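Local structure of alcohol dehydrogenase, zinc-containing (Thermotoga maritima, 3IP1) at residues E128-C136 and P144-F155; P196-I205 and I225-L233. The protein catalyses the NAD(+)-dependent oxidation of scyllo-inosose to 3-dehydro-scyllo-inosose, a zinc-dependent step that probably belongs to myo-inositol degradation. All blocks are in the same frame, centred on the assembly; numbering follows the deposited sequence.

Contact 1. Residues E128-C136 and P144-F155. With CD (cadmium ion), chain E.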
ATOM      1  N   GLU A 128     -18.076  -1.858 -20.487  1.00 26.73           N
ATOM      2  CA  GLU A 128     -18.424  -1.632 -19.101  1.00 27.47           C
ATOM      3  C   GLU A 128     -19.896  -1.210 -19.007  1.00 27.40           C
ATOM      4  O   GLU A 128     -20.448  -0.623 -19.942  1.00 28.49           O
ATOM      5  CB  GLU A 128     -17.503  -0.565 -18.482  1.00 27.06           C
ATOM      6  CG  GLU A 128     -16.020  -0.853 -18.697  1.00 29.04           C
ATOM      7  CD  GLU A 128     -15.104   0.242 -18.185  1.00 29.19           C
ATOM      8  OE1 GLU A 128     -15.511   1.059 -17.342  1.00 31.94           O
ATOM      9  OE2 GLU A 128     -13.951   0.291 -18.627  1.00 31.65           O
ATOM     10  N   GLU A 129     -20.510  -1.514 -17.876  1.00 26.80           N
ATOM     11  CA  GLU A 129     -21.888  -1.130 -17.586  1.00 26.88           C
ATOM     12  C   GLU A 129     -21.985   0.215 -16.809  1.00 27.27           C
ATOM     13  O   GLU A 129     -22.996   0.932 -16.931  1.00 26.91           O
ATOM     14  CB  GLU A 129     -22.573  -2.300 -16.850  1.00 26.46           C
ATOM     15  CG  GLU A 129     -23.968  -2.050 -16.299  1.00 25.78           C
ATOM     16  CD  GLU A 129     -23.971  -1.332 -14.944  1.00 25.64           C
ATOM     17  OE1 GLU A 129     -22.933  -1.256 -14.267  1.00 23.30           O
ATOM     18  OE2 GLU A 129     -25.037  -0.839 -14.553  1.00 26.15           O
HETATM   19  N   MSE A 130     -20.951   0.547 -16.033  1.00 27.46           N
HETATM   20  CA  MSE A 130     -20.913   1.803 -15.281  1.00 29.02           C
HETATM   21  C   MSE A 130     -20.452   2.899 -16.222  1.00 28.63           C
HETATM   22  O   MSE A 130     -19.290   2.942 -16.591  1.00 29.46           O
HETATM   23  CB  MSE A 130     -19.945   1.727 -14.092  1.00 29.58           C
HETATM   24  CG  MSE A 130     -20.161   0.570 -13.094  1.00 34.90           C
HETATM   25 SE   MSE A 130     -21.763   0.784 -11.974  1.00 45.19          SE
HETATM   26  CE  MSE A 130     -20.970   1.959 -10.613  1.00 42.29           C
ATOM     27  N   LEU A 131     -21.359   3.776 -16.627  1.00 28.42           N
ATOM     28  CA  LEU A 131     -21.014   4.818 -17.575  1.00 27.61           C
ATOM     29  C   LEU A 131     -20.568   6.081 -16.819  1.00 27.78           C
ATOM     30  O   LEU A 131     -21.340   7.024 -16.634  1.00 27.01           O
ATOM     31  CB  LEU A 131     -22.161   5.057 -18.576  1.00 27.53           C
ATOM     32  CG  LEU A 131     -22.868   3.775 -19.078  1.00 28.27           C
ATOM     33  CD1 LEU A 131     -24.112   4.103 -19.891  1.00 26.47           C
ATOM     34  CD2 LEU A 131     -21.926   2.790 -19.848  1.00 27.88           C
ATOM     35  N   TRP A 132     -19.317   6.047 -16.347  1.00 27.66           N
ATOM     36  CA  TRP A 132     -18.682   7.152 -15.606  1.00 27.66           C
ATOM     37  C   TRP A 132     -18.428   8.375 -16.501  1.00 28.18           C
ATOM     38  O   TRP A 132     -18.206   8.242 -17.710  1.00 28.07           O
ATOM     39  CB  TRP A 132     -17.364   6.680 -14.971  1.00 27.52           C
ATOM     40  CG  TRP A 132     -16.549   5.776 -15.873  1.00 27.45           C
ATOM     41  CD1 TRP A 132     -16.603   4.419 -15.920  1.00 27.25           C
ATOM     42  CD2 TRP A 132     -15.575   6.174 -16.854  1.00 27.93           C
ATOM     43  NE1 TRP A 132     -15.721   3.936 -16.869  1.00 28.38           N
ATOM     44  CE2 TRP A 132     -15.078   4.992 -17.454  1.00 27.60           C
ATOM     45  CE3 TRP A 132     -15.063   7.411 -17.275  1.00 29.32           C
ATOM     46  CZ2 TRP A 132     -14.115   5.009 -18.462  1.00 28.62           C
ATOM     47  CZ3 TRP A 132     -14.077   7.422 -18.272  1.00 29.59           C
ATOM     48  CH2 TRP A 132     -13.623   6.230 -18.847  1.00 28.96           C
ATOM     49  N   CYS A 133     -18.493   9.567 -15.915  1.00 29.11           N
ATOM     50  CA  CYS A 133     -18.426  10.812 -16.706  1.00 29.45           C
ATOM     51  C   CYS A 133     -16.992  11.142 -17.123  1.00 30.33           C
ATOM     52  O   CYS A 133     -16.763  11.643 -18.216  1.00 31.44           O
ATOM     53  CB  CYS A 133     -19.100  11.989 -15.971  1.00 29.39           C
ATOM     54  SG  CYS A 133     -18.184  12.751 -14.557  1.00 30.00           S
ATOM     55  N   GLY A 134     -16.018  10.843 -16.269  1.00 30.70           N
ATOM     56  CA  GLY A 134     -14.639  11.140 -16.591  1.00 31.40           C
ATOM     57  C   GLY A 134     -14.152  12.473 -16.064  1.00 31.89           C
ATOM     58  O   GLY A 134     -12.963  12.727 -16.104  1.00 33.26           O
ATOM     59  N   HIS A 135     -15.047  13.307 -15.539  1.00 31.85           N
ATOM     60  CA  HIS A 135     -14.679  14.678 -15.144  1.00 31.77           C
ATOM     61  C   HIS A 135     -14.961  15.066 -13.682  1.00 31.22           C
ATOM     62  O   HIS A 135     -14.427  16.084 -13.188  1.00 31.11           O
ATOM     63  CB  HIS A 135     -15.291  15.735 -16.105  1.00 32.13           C
ATOM     64  CG  HIS A 135     -16.786  15.693 -16.211  1.00 33.69           C
ATOM     65  ND1 HIS A 135     -17.623  16.247 -15.259  1.00 34.83           N
ATOM     66  CD2 HIS A 135     -17.596  15.207 -17.183  1.00 35.30           C
ATOM     67  CE1 HIS A 135     -18.881  16.069 -15.619  1.00 35.89           C
ATOM     68  NE2 HIS A 135     -18.894  15.446 -16.787  1.00 37.05           N
ATOM     69  N   CYS A 136     -15.795  14.289 -12.987  1.00 29.74           N
ATOM     70  CA  CYS A 136     -16.111  14.629 -11.596  1.00 28.70           C
ATOM     71  C   CYS A 136     -14.902  14.352 -10.687  1.00 28.05           C
ATOM     72  O   CYS A 136     -13.918  13.752 -11.121  1.00 27.28           O
ATOM     73  CB  CYS A 136     -17.360  13.907 -11.101  1.00 28.15           C
ATOM     74  SG  CYS A 136     -17.076  12.157 -10.797  1.00 28.27           S
ATOM     75  N   PRO A 144     -13.775   5.645 -10.755  1.00 25.92           N
ATOM     76  CA  PRO A 144     -14.973   5.809 -11.612  1.00 25.37           C
ATOM     77  C   PRO A 144     -16.212   5.006 -11.168  1.00 25.28           C
ATOM     78  O   PRO A 144     -17.334   5.332 -11.578  1.00 25.88           O
ATOM     79  CB  PRO A 144     -14.494   5.308 -12.982  1.00 25.70           C
ATOM     80  CG  PRO A 144     -13.432   4.291 -12.649  1.00 25.09           C
ATOM     81  CD  PRO A 144     -12.748   4.800 -11.407  1.00 25.75           C
ATOM     82  N   ASN A 145     -16.027   3.967 -10.356  1.00 24.92           N
ATOM     83  CA  ASN A 145     -17.171   3.272  -9.752  1.00 24.86           C
ATOM     84  C   ASN A 145     -17.934   4.124  -8.738  1.00 24.17           C
ATOM     85  O   ASN A 145     -18.942   3.699  -8.215  1.00 24.96           O
ATOM     86  CB  ASN A 145     -16.733   1.973  -9.096  1.00 25.19           C
ATOM     87  CG  ASN A 145     -16.193   1.000 -10.081  1.00 25.80           C
ATOM     88  OD1 ASN A 145     -16.894   0.594 -10.995  1.00 26.13           O
ATOM     89  ND2 ASN A 145     -14.922   0.645  -9.933  1.00 25.08           N
ATOM     90  N   HIS A 146     -17.461   5.337  -8.494  1.00 23.76           N
ATOM     91  CA  HIS A 146     -18.083   6.236  -7.530  1.00 23.77           C
ATOM     92  C   HIS A 146     -18.346   7.618  -8.141  1.00 24.16           C
ATOM     93  O   HIS A 146     -18.557   8.603  -7.422  1.00 23.83           O
ATOM     94  CB  HIS A 146     -17.221   6.266  -6.274  1.00 23.37           C
ATOM     95  CG  HIS A 146     -17.076   4.910  -5.676  1.00 22.20           C
ATOM     96  ND1 HIS A 146     -18.017   4.387  -4.817  1.00 21.17           N
ATOM     97  CD2 HIS A 146     -16.192   3.910  -5.924  1.00 22.98           C
ATOM     98  CE1 HIS A 146     -17.683   3.142  -4.507  1.00 22.80           C
ATOM     99  NE2 HIS A 146     -16.586   2.827  -5.175  1.00 22.28           N
ATOM    100  N   CYS A 147     -18.338   7.629  -9.479  1.00 24.18           N
ATOM    101  CA  CYS A 147     -18.719   8.754 -10.352  1.00 25.14           C
ATOM    102  C   CYS A 147     -19.933   9.524  -9.837  1.00 25.51           C
ATOM    103  O   CYS A 147     -20.948   8.918  -9.502  1.00 26.34           O
ATOM    104  CB  CYS A 147     -19.049   8.207 -11.748  1.00 24.29           C
ATOM    105  SG  CYS A 147     -19.607   9.473 -12.924  1.00 26.46           S
ATOM    106  N   GLU A 148     -19.851  10.846  -9.788  1.00 26.10           N
ATOM    107  CA  GLU A 148     -20.986  11.657  -9.333  1.00 26.97           C
ATOM    108  C   GLU A 148     -22.072  11.878 -10.421  1.00 27.88           C
ATOM    109  O   GLU A 148     -23.155  12.359 -10.133  1.00 27.56           O
ATOM    110  CB  GLU A 148     -20.495  13.001  -8.774  1.00 26.93           C
ATOM    111  CG  GLU A 148     -19.755  12.872  -7.425  1.00 29.02           C
ATOM    112  CD  GLU A 148     -19.342  14.215  -6.830  1.00 31.17           C
ATOM    113  OE1 GLU A 148     -19.321  15.228  -7.563  1.00 33.68           O
ATOM    114  OE2 GLU A 148     -19.014  14.264  -5.631  1.00 32.74           O
ATOM    115  N   ASN A 149     -21.777  11.536 -11.667  1.00 28.51           N
ATOM    116  CA  ASN A 149     -22.730  11.755 -12.746  1.00 29.64           C
ATOM    117  C   ASN A 149     -22.934  10.471 -13.538  1.00 30.45           C
ATOM    118  O   ASN A 149     -22.906  10.477 -14.757  1.00 31.82           O
ATOM    119  CB  ASN A 149     -22.235  12.899 -13.632  1.00 29.12           C
ATOM    120  CG  ASN A 149     -22.050  14.171 -12.852  1.00 29.81           C
ATOM    121  OD1 ASN A 149     -22.965  14.601 -12.130  1.00 30.39           O
ATOM    122  ND2 ASN A 149     -20.853  14.761 -12.931  1.00 28.01           N
ATOM    123  N   LEU A 150     -23.135   9.376 -12.815  1.00 30.79           N
ATOM    124  CA  LEU A 150     -23.196   8.038 -13.366  1.00 31.16           C
ATOM    125  C   LEU A 150     -24.500   7.750 -14.137  1.00 31.07           C
ATOM    126  O   LEU A 150     -25.580   8.132 -13.691  1.00 31.34           O
ATOM    127  CB  LEU A 150     -23.056   7.045 -12.206  1.00 31.11           C
ATOM    128  CG  LEU A 150     -23.042   5.520 -12.412  1.00 33.37           C
ATOM    129  CD1 LEU A 150     -21.732   4.966 -13.055  1.00 33.75           C
ATOM    130  CD2 LEU A 150     -23.284   4.837 -11.049  1.00 33.50           C
ATOM    131  N   ASN A 151     -24.384   7.077 -15.286  1.00 30.34           N
ATOM    132  CA  ASN A 151     -25.505   6.381 -15.922  1.00 29.31           C
ATOM    133  C   ASN A 151     -25.172   4.901 -15.975  1.00 28.89           C
ATOM    134  O   ASN A 151     -24.024   4.506 -15.727  1.00 28.57           O
ATOM    135  CB  ASN A 151     -25.746   6.913 -17.339  1.00 29.58           C
ATOM    136  CG  ASN A 151     -26.299   8.314 -17.332  1.00 30.07           C
ATOM    137  OD1 ASN A 151     -27.480   8.506 -17.088  1.00 30.21           O
ATOM    138  ND2 ASN A 151     -25.440   9.310 -17.566  1.00 29.76           N
ATOM    139  N   GLU A 152     -26.160   4.075 -16.309  1.00 28.15           N
ATOM    140  CA  GLU A 152     -25.969   2.641 -16.270  1.00 27.93           C
ATOM    141  C   GLU A 152     -26.622   1.941 -17.444  1.00 27.97           C
ATOM    142  O   GLU A 152     -27.843   2.033 -17.667  1.00 27.25           O
ATOM    143  CB  GLU A 152     -26.444   2.050 -14.934  1.00 28.25           C
ATOM    144  CG  GLU A 152     -25.380   2.136 -13.844  1.00 30.79           C
ATOM    145  CD  GLU A 152     -25.804   1.526 -12.544  1.00 33.54           C
ATOM    146  OE1 GLU A 152     -25.488   0.342 -12.296  1.00 32.70           O
ATOM    147  OE2 GLU A 152     -26.469   2.232 -11.758  1.00 36.67           O
ATOM    148  N   LEU A 153     -25.775   1.251 -18.196  1.00 27.23           N
ATOM    149  CA  LEU A 153     -26.179   0.501 -19.360  1.00 27.35           C
ATOM    150  C   LEU A 153     -27.155  -0.608 -18.960  1.00 27.37           C
ATOM    151  O   LEU A 153     -26.847  -1.413 -18.090  1.00 27.32           O
ATOM    152  CB  LEU A 153     -24.940  -0.121 -20.005  1.00 26.90           C
ATOM    153  CG  LEU A 153     -25.174  -0.726 -21.379  1.00 27.74           C
ATOM    154  CD1 LEU A 153     -25.270   0.390 -22.424  1.00 25.96           C
ATOM    155  CD2 LEU A 153     -24.046  -1.690 -21.672  1.00 27.84           C
ATOM    156  N   GLY A 154     -28.311  -0.652 -19.619  1.00 27.64           N
ATOM    157  CA  GLY A 154     -29.343  -1.642 -19.293  1.00 27.20           C
ATOM    158  C   GLY A 154     -30.135  -1.346 -18.032  1.00 27.63           C
ATOM    159  O   GLY A 154     -30.850  -2.217 -17.539  1.00 28.13           O
ATOM    160  N   PHE A 155     -30.019  -0.120 -17.521  1.00 27.53           N
ATOM    161  CA  PHE A 155     -30.779   0.353 -16.359  1.00 27.62           C
ATOM    162  C   PHE A 155     -31.513   1.660 -16.655  1.00 27.94           C
ATOM    163  O   PHE A 155     -32.732   1.775 -16.423  1.00 28.09           O
ATOM    164  CB  PHE A 155     -29.869   0.516 -15.142  1.00 27.49           C
ATOM    165  CG  PHE A 155     -29.392  -0.805 -14.573  1.00 28.09           C
ATOM    166  CD1 PHE A 155     -28.297  -1.465 -15.128  1.00 26.15           C
ATOM    167  CD2 PHE A 155     -30.066  -1.400 -13.512  1.00 27.91           C
ATOM    168  CE1 PHE A 155     -27.867  -2.708 -14.617  1.00 27.82           C
ATOM    169  CE2 PHE A 155     -29.642  -2.630 -12.979  1.00 27.00           C
ATOM    170  CZ  PHE A 155     -28.529  -3.277 -13.544  1.00 26.55           C
TER
HETATM  171 CD    CD E 500     -17.614  10.947 -12.898  1.00 31.11          CD
HETATM  172  O   HOH W   1     -22.643   8.802 -17.795  1.00 44.62           O
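C133 and C136 from one segment and C147 from the other grip a cadmium ion, each SG 2.5 Å from the metal, and C139 completes the four-sulfur site, which binds zinc in this protein. A four-cysteine metal lobe is the structural-zinc lobe of the zinc-containing alcohol dehydrogenase family. Backbone N-H groups also bond to the sulfurs, which should help hold them in place. C133 N donates to C147 SG at 3.2 Å, as does N149 N. E148 N points almost straight (175°) at C136 SG. C133 SG accepts H135 N and, weakly, C136 N.

Next outward, P144 lays CB on the face of the W132 five-membered ring, 3.9 Å from its centroid, a CH-pi contact. W132 NE1 gives its in-plane N-H to E128 OE1 at 2.9 Å, which fixes the turn of the indole; W173 NE1 holds E128 OE2. Beyond this the segments form a short antiparallel ladder. L131 and N151 are a hydrogen-bonded pair, L131 N to N151 O at 2.9 Å with a weak return bond, and L153 N donates to E129 O. M130, a selenomethionine bent at chi2 and chi3, sets its CE against L150 CD2. E129 CG lies anti to the backbone N (chi1 173°), and a bend at chi2 brings OE2 within 2.6 Å of E152 OE1, the carboxylates turned 74° apart, with F155 CD1 beside OE2. With an alanine in place of E129, E152 OE1 is likely to lose its close oxygen neighbour, and F155 CD1 its contact with OE2.

N149 OD1 bonds N116 of a second subunit, and E148 forms a salt bridge with R308 of a third. F155 packs on helix 69-75, W132 on helix 137-140, and E129 and N145 on helix 194-207.

Contact 2. Residues P196-I205 and I225-L233; sequences PTSVAYNAVI and IGLAAVAIL
A200 presses its methyl into a hollow of helix 225-233 walled by I225, A228, A229 and I232, a knob into a hole. Two of its walls are alanines, and A200 CB comes to 3.5 Å from A228 CB and 3.4 Å from the backbone oxygen of I225. Small residues on both sides let the segment axes close to 8.0 Å at a crossing angle of -63°.

The reciprocal knob is I232, which enters between A200, Y201, V204 and I205. Its CG1 stands anti to the carbonyl carbon (chi1 -71°) and the chain runs on nearly extended (chi2 155°), driving CD1 down to the backbone of the other helix, 3.5 Å from T197 O. The same methyl meets Y201 CB, while CG2, the other branch, turns to I205 CG1 at 4.0 Å. I205 CG1 in turn lies over a face of the Y201 ring.

Further contacts flank these knobs. Toward the start of both segments, V199 CG1 rests on I225 CD1 at 3.7 Å, and A228 CB backs onto T197 CA. Toward their ends V204 and L233 meet tip to tip, V204 CG1 lying 3.8 Å from L233 CD1. The interface is apolar; T197 OG1 turns to L193 O, and Y201 OH reaches P213 O of another subunit.

V204 and L233 both also rest on strand 285-288, and A229 and L233 on strand 216-220, so the helix pair is seated on the central parallel sheet. Helix 224-235 follows strand 216-220, and G226, the last glycine of a GxGxxG pattern, lies in its first turn, consistent with the dinucleotide-binding helix of a Rossmann fold, where I225 probably contacts NAD(+).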
ATOM      1  N   PRO A 196     -19.374  -9.413 -15.185  1.00 23.60           N
ATOM      2  CA  PRO A 196     -19.510 -10.009 -13.835  1.00 23.31           C
ATOM      3  C   PRO A 196     -18.172 -10.515 -13.257  1.00 23.61           C
ATOM      4  O   PRO A 196     -17.991 -10.531 -12.030  1.00 24.19           O
ATOM      5  CB  PRO A 196     -20.481 -11.183 -14.054  1.00 22.98           C
ATOM      6  CG  PRO A 196     -20.432 -11.473 -15.544  1.00 22.79           C
ATOM      7  CD  PRO A 196     -20.204 -10.121 -16.187  1.00 23.58           C
ATOM      8  N   THR A 197     -17.246 -10.934 -14.117  1.00 23.44           N
ATOM      9  CA  THR A 197     -15.958 -11.432 -13.630  1.00 23.60           C
ATOM     10  C   THR A 197     -15.167 -10.261 -13.041  1.00 23.19           C
ATOM     11  O   THR A 197     -14.454 -10.423 -12.037  1.00 23.04           O
ATOM     12  CB  THR A 197     -15.147 -12.178 -14.747  1.00 24.15           C
ATOM     13  OG1 THR A 197     -15.928 -13.283 -15.252  1.00 24.74           O
ATOM     14  CG2 THR A 197     -13.792 -12.713 -14.204  1.00 23.43           C
ATOM     15  N   SER A 198     -15.346  -9.080 -13.647  1.00 22.15           N
ATOM     16  CA  SER A 198     -14.674  -7.849 -13.210  1.00 21.34           C
ATOM     17  C   SER A 198     -15.253  -7.291 -11.926  1.00 21.42           C
ATOM     18  O   SER A 198     -14.543  -6.631 -11.166  1.00 21.41           O
ATOM     19  CB  SER A 198     -14.736  -6.783 -14.321  1.00 21.61           C
ATOM     20  OG  SER A 198     -13.993  -7.211 -15.458  1.00 19.92           O
ATOM     21  N   VAL A 199     -16.543  -7.532 -11.689  1.00 21.18           N
ATOM     22  CA  VAL A 199     -17.145  -7.215 -10.395  1.00 20.93           C
ATOM     23  C   VAL A 199     -16.418  -7.997  -9.284  1.00 21.63           C
ATOM     24  O   VAL A 199     -16.014  -7.410  -8.277  1.00 21.88           O
ATOM     25  CB  VAL A 199     -18.671  -7.531 -10.371  1.00 21.32           C
ATOM     26  CG1 VAL A 199     -19.218  -7.498  -8.939  1.00 18.64           C
ATOM     27  CG2 VAL A 199     -19.460  -6.550 -11.282  1.00 19.80           C
ATOM     28  N   ALA A 200     -16.280  -9.311  -9.466  1.00 21.18           N
ATOM     29  CA  ALA A 200     -15.539 -10.171  -8.545  1.00 22.26           C
ATOM     30  C   ALA A 200     -14.084  -9.713  -8.431  1.00 22.12           C
ATOM     31  O   ALA A 200     -13.529  -9.615  -7.335  1.00 22.46           O
ATOM     32  CB  ALA A 200     -15.585 -11.627  -9.024  1.00 21.64           C
ATOM     33  N   TYR A 201     -13.476  -9.424  -9.574  1.00 21.80           N
ATOM     34  CA  TYR A 201     -12.075  -9.006  -9.592  1.00 21.99           C
ATOM     35  C   TYR A 201     -11.875  -7.724  -8.785  1.00 21.87           C
ATOM     36  O   TYR A 201     -10.973  -7.659  -7.966  1.00 21.25           O
ATOM     37  CB  TYR A 201     -11.588  -8.834 -11.034  1.00 21.28           C
ATOM     38  CG  TYR A 201     -10.087  -8.700 -11.205  1.00 22.39           C
ATOM     39  CD1 TYR A 201      -9.426  -7.516 -10.861  1.00 23.23           C
ATOM     40  CD2 TYR A 201      -9.328  -9.744 -11.767  1.00 22.63           C
ATOM     41  CE1 TYR A 201      -8.034  -7.378 -11.039  1.00 22.54           C
ATOM     42  CE2 TYR A 201      -7.959  -9.617 -11.965  1.00 22.37           C
ATOM     43  CZ  TYR A 201      -7.312  -8.428 -11.590  1.00 23.44           C
ATOM     44  OH  TYR A 201      -5.952  -8.287 -11.770  1.00 22.33           O
ATOM     45  N   ASN A 202     -12.723  -6.724  -9.023  1.00 22.21           N
ATOM     46  CA  ASN A 202     -12.677  -5.462  -8.275  1.00 23.45           C
ATOM     47  C   ASN A 202     -12.846  -5.724  -6.775  1.00 23.76           C
ATOM     48  O   ASN A 202     -12.172  -5.126  -5.941  1.00 23.86           O
ATOM     49  CB  ASN A 202     -13.776  -4.513  -8.770  1.00 23.45           C
ATOM     50  CG  ASN A 202     -13.734  -3.137  -8.089  1.00 25.74           C
ATOM     51  OD1 ASN A 202     -12.788  -2.369  -8.262  1.00 27.18           O
ATOM     52  ND2 ASN A 202     -14.792  -2.808  -7.341  1.00 26.26           N
ATOM     53  N   ALA A 203     -13.735  -6.651  -6.443  1.00 23.48           N
ATOM     54  CA  ALA A 203     -14.014  -6.948  -5.063  1.00 23.56           C
ATOM     55  C   ALA A 203     -12.838  -7.614  -4.363  1.00 23.39           C
ATOM     56  O   ALA A 203     -12.510  -7.230  -3.252  1.00 23.49           O
ATOM     57  CB  ALA A 203     -15.283  -7.792  -4.949  1.00 24.14           C
ATOM     58  N   VAL A 204     -12.187  -8.582  -5.003  1.00 23.00           N
ATOM     59  CA  VAL A 204     -11.129  -9.338  -4.305  1.00 23.82           C
ATOM     60  C   VAL A 204      -9.674  -8.849  -4.483  1.00 23.91           C
ATOM     61  O   VAL A 204      -8.842  -9.033  -3.572  1.00 24.20           O
ATOM     62  CB  VAL A 204     -11.197 -10.876  -4.557  1.00 23.11           C
ATOM     63  CG1 VAL A 204     -12.543 -11.420  -4.097  1.00 24.17           C
ATOM     64  CG2 VAL A 204     -10.945 -11.234  -6.014  1.00 23.81           C
ATOM     65  N   ILE A 205      -9.383  -8.248  -5.639  1.00 23.21           N
ATOM     66  CA  ILE A 205      -8.027  -7.799  -5.972  1.00 22.62           C
ATOM     67  C   ILE A 205      -7.877  -6.321  -5.635  1.00 22.99           C
ATOM     68  O   ILE A 205      -6.972  -5.949  -4.882  1.00 22.96           O
ATOM     69  CB  ILE A 205      -7.681  -8.041  -7.483  1.00 22.07           C
ATOM     70  CG1 ILE A 205      -7.785  -9.522  -7.855  1.00 20.70           C
ATOM     71  CG2 ILE A 205      -6.278  -7.474  -7.844  1.00 22.26           C
ATOM     72  CD1 ILE A 205      -7.055 -10.474  -6.942  1.00 21.05           C
ATOM     73  N   ILE A 225     -20.816 -14.139  -9.380  1.00 27.69           N
ATOM     74  CA  ILE A 225     -19.759 -13.365  -8.722  1.00 28.38           C
ATOM     75  C   ILE A 225     -18.857 -14.214  -7.825  1.00 27.56           C
ATOM     76  O   ILE A 225     -17.627 -14.177  -7.961  1.00 26.91           O
ATOM     77  CB  ILE A 225     -20.286 -12.119  -7.983  1.00 28.61           C
ATOM     78  CG1 ILE A 225     -20.801 -11.102  -9.012  1.00 29.99           C
ATOM     79  CG2 ILE A 225     -19.160 -11.506  -7.103  1.00 29.11           C
ATOM     80  CD1 ILE A 225     -21.785 -10.094  -8.420  1.00 31.27           C
ATOM     81  N   GLY A 226     -19.460 -14.998  -6.937  1.00 27.60           N
ATOM     82  CA  GLY A 226     -18.688 -15.954  -6.113  1.00 26.89           C
ATOM     83  C   GLY A 226     -17.887 -16.947  -6.955  1.00 26.66           C
ATOM     84  O   GLY A 226     -16.752 -17.268  -6.632  1.00 26.70           O
ATOM     85  N   LEU A 227     -18.469 -17.418  -8.054  1.00 26.11           N
ATOM     86  CA  LEU A 227     -17.776 -18.340  -8.947  1.00 25.74           C
ATOM     87  C   LEU A 227     -16.561 -17.717  -9.663  1.00 25.33           C
ATOM     88  O   LEU A 227     -15.549 -18.378  -9.839  1.00 24.96           O
ATOM     89  CB  LEU A 227     -18.760 -18.936  -9.958  1.00 25.83           C
ATOM     90  CG  LEU A 227     -19.758 -19.944  -9.369  1.00 27.36           C
ATOM     91  CD1 LEU A 227     -20.703 -20.520 -10.446  1.00 28.32           C
ATOM     92  CD2 LEU A 227     -19.031 -21.070  -8.625  1.00 26.45           C
ATOM     93  N   ALA A 228     -16.677 -16.457 -10.081  1.00 24.62           N
ATOM     94  CA  ALA A 228     -15.559 -15.729 -10.674  1.00 24.57           C
ATOM     95  C   ALA A 228     -14.461 -15.555  -9.646  1.00 24.96           C
ATOM     96  O   ALA A 228     -13.279 -15.786  -9.951  1.00 25.76           O
ATOM     97  CB  ALA A 228     -16.016 -14.372 -11.202  1.00 23.82           C
ATOM     98  N   ALA A 229     -14.843 -15.201  -8.415  1.00 24.61           N
ATOM     99  CA  ALA A 229     -13.859 -15.063  -7.342  1.00 24.68           C
ATOM    100  C   ALA A 229     -13.064 -16.357  -7.097  1.00 25.28           C
ATOM    101  O   ALA A 229     -11.864 -16.296  -6.842  1.00 25.09           O
ATOM    102  CB  ALA A 229     -14.500 -14.551  -6.056  1.00 23.38           C
ATOM    103  N   VAL A 230     -13.716 -17.520  -7.200  1.00 25.27           N
ATOM    104  CA  VAL A 230     -13.020 -18.803  -7.028  1.00 25.19           C
ATOM    105  C   VAL A 230     -11.913 -18.920  -8.046  1.00 25.35           C
ATOM    106  O   VAL A 230     -10.753 -19.195  -7.690  1.00 26.25           O
ATOM    107  CB  VAL A 230     -13.969 -20.026  -7.167  1.00 25.31           C
ATOM    108  CG1 VAL A 230     -13.168 -21.330  -7.277  1.00 24.61           C
ATOM    109  CG2 VAL A 230     -14.891 -20.098  -5.971  1.00 25.87           C
ATOM    110  N   ALA A 231     -12.287 -18.708  -9.304  1.00 24.87           N
ATOM    111  CA  ALA A 231     -11.363 -18.742 -10.430  1.00 25.31           C
ATOM    112  C   ALA A 231     -10.232 -17.731 -10.257  1.00 25.33           C
ATOM    113  O   ALA A 231      -9.056 -18.079 -10.409  1.00 25.99           O
ATOM    114  CB  ALA A 231     -12.125 -18.484 -11.742  1.00 24.08           C
ATOM    115  N   ILE A 232     -10.585 -16.483  -9.944  1.00 25.12           N
ATOM    116  CA  ILE A 232      -9.586 -15.417  -9.858  1.00 24.99           C
ATOM    117  C   ILE A 232      -8.561 -15.704  -8.762  1.00 25.45           C
ATOM    118  O   ILE A 232      -7.348 -15.558  -8.971  1.00 25.85           O
ATOM    119  CB  ILE A 232     -10.230 -14.036  -9.599  1.00 24.18           C
ATOM    120  CG1 ILE A 232     -10.975 -13.541 -10.861  1.00 23.73           C
ATOM    121  CG2 ILE A 232      -9.160 -13.035  -9.194  1.00 24.60           C
ATOM    122  CD1 ILE A 232     -12.138 -12.527 -10.527  1.00 22.74           C
ATOM    123  N   LEU A 233      -9.065 -16.109  -7.601  1.00 25.64           N
ATOM    124  CA  LEU A 233      -8.239 -16.301  -6.426  1.00 26.03           C
ATOM    125  C   LEU A 233      -7.396 -17.571  -6.499  1.00 26.33           C
ATOM    126  O   LEU A 233      -6.295 -17.595  -5.962  1.00 26.29           O
ATOM    127  CB  LEU A 233      -9.100 -16.250  -5.167  1.00 26.02           C
ATOM    128  CG  LEU A 233      -9.578 -14.815  -4.888  1.00 26.87           C
ATOM    129  CD1 LEU A 233     -10.679 -14.759  -3.788  1.00 26.38           C
ATOM    130  CD2 LEU A 233      -8.370 -13.907  -4.538  1.00 25.91           C
TER

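Contact 1 belongs to the cysteine-bound metal lobe and contact 2 to the helices packed on the coenzyme-domain sheet; their centres are 20 Å apart. Helix 194-207 joins them: E195, near its start, binds the other metal together with H97 and E98, while its later residues pack on 225-233. Both contacts border that metal site. The nearest atoms of the E129 and P196 side chains lie about 6 and 5 Å from its cadmium ion, and the side chain of F155 comes about 3 Å from that of H97. Directly, the contacts only graze, N145 ND2 lying 4.1 Å from N202 OD1 in plain packing.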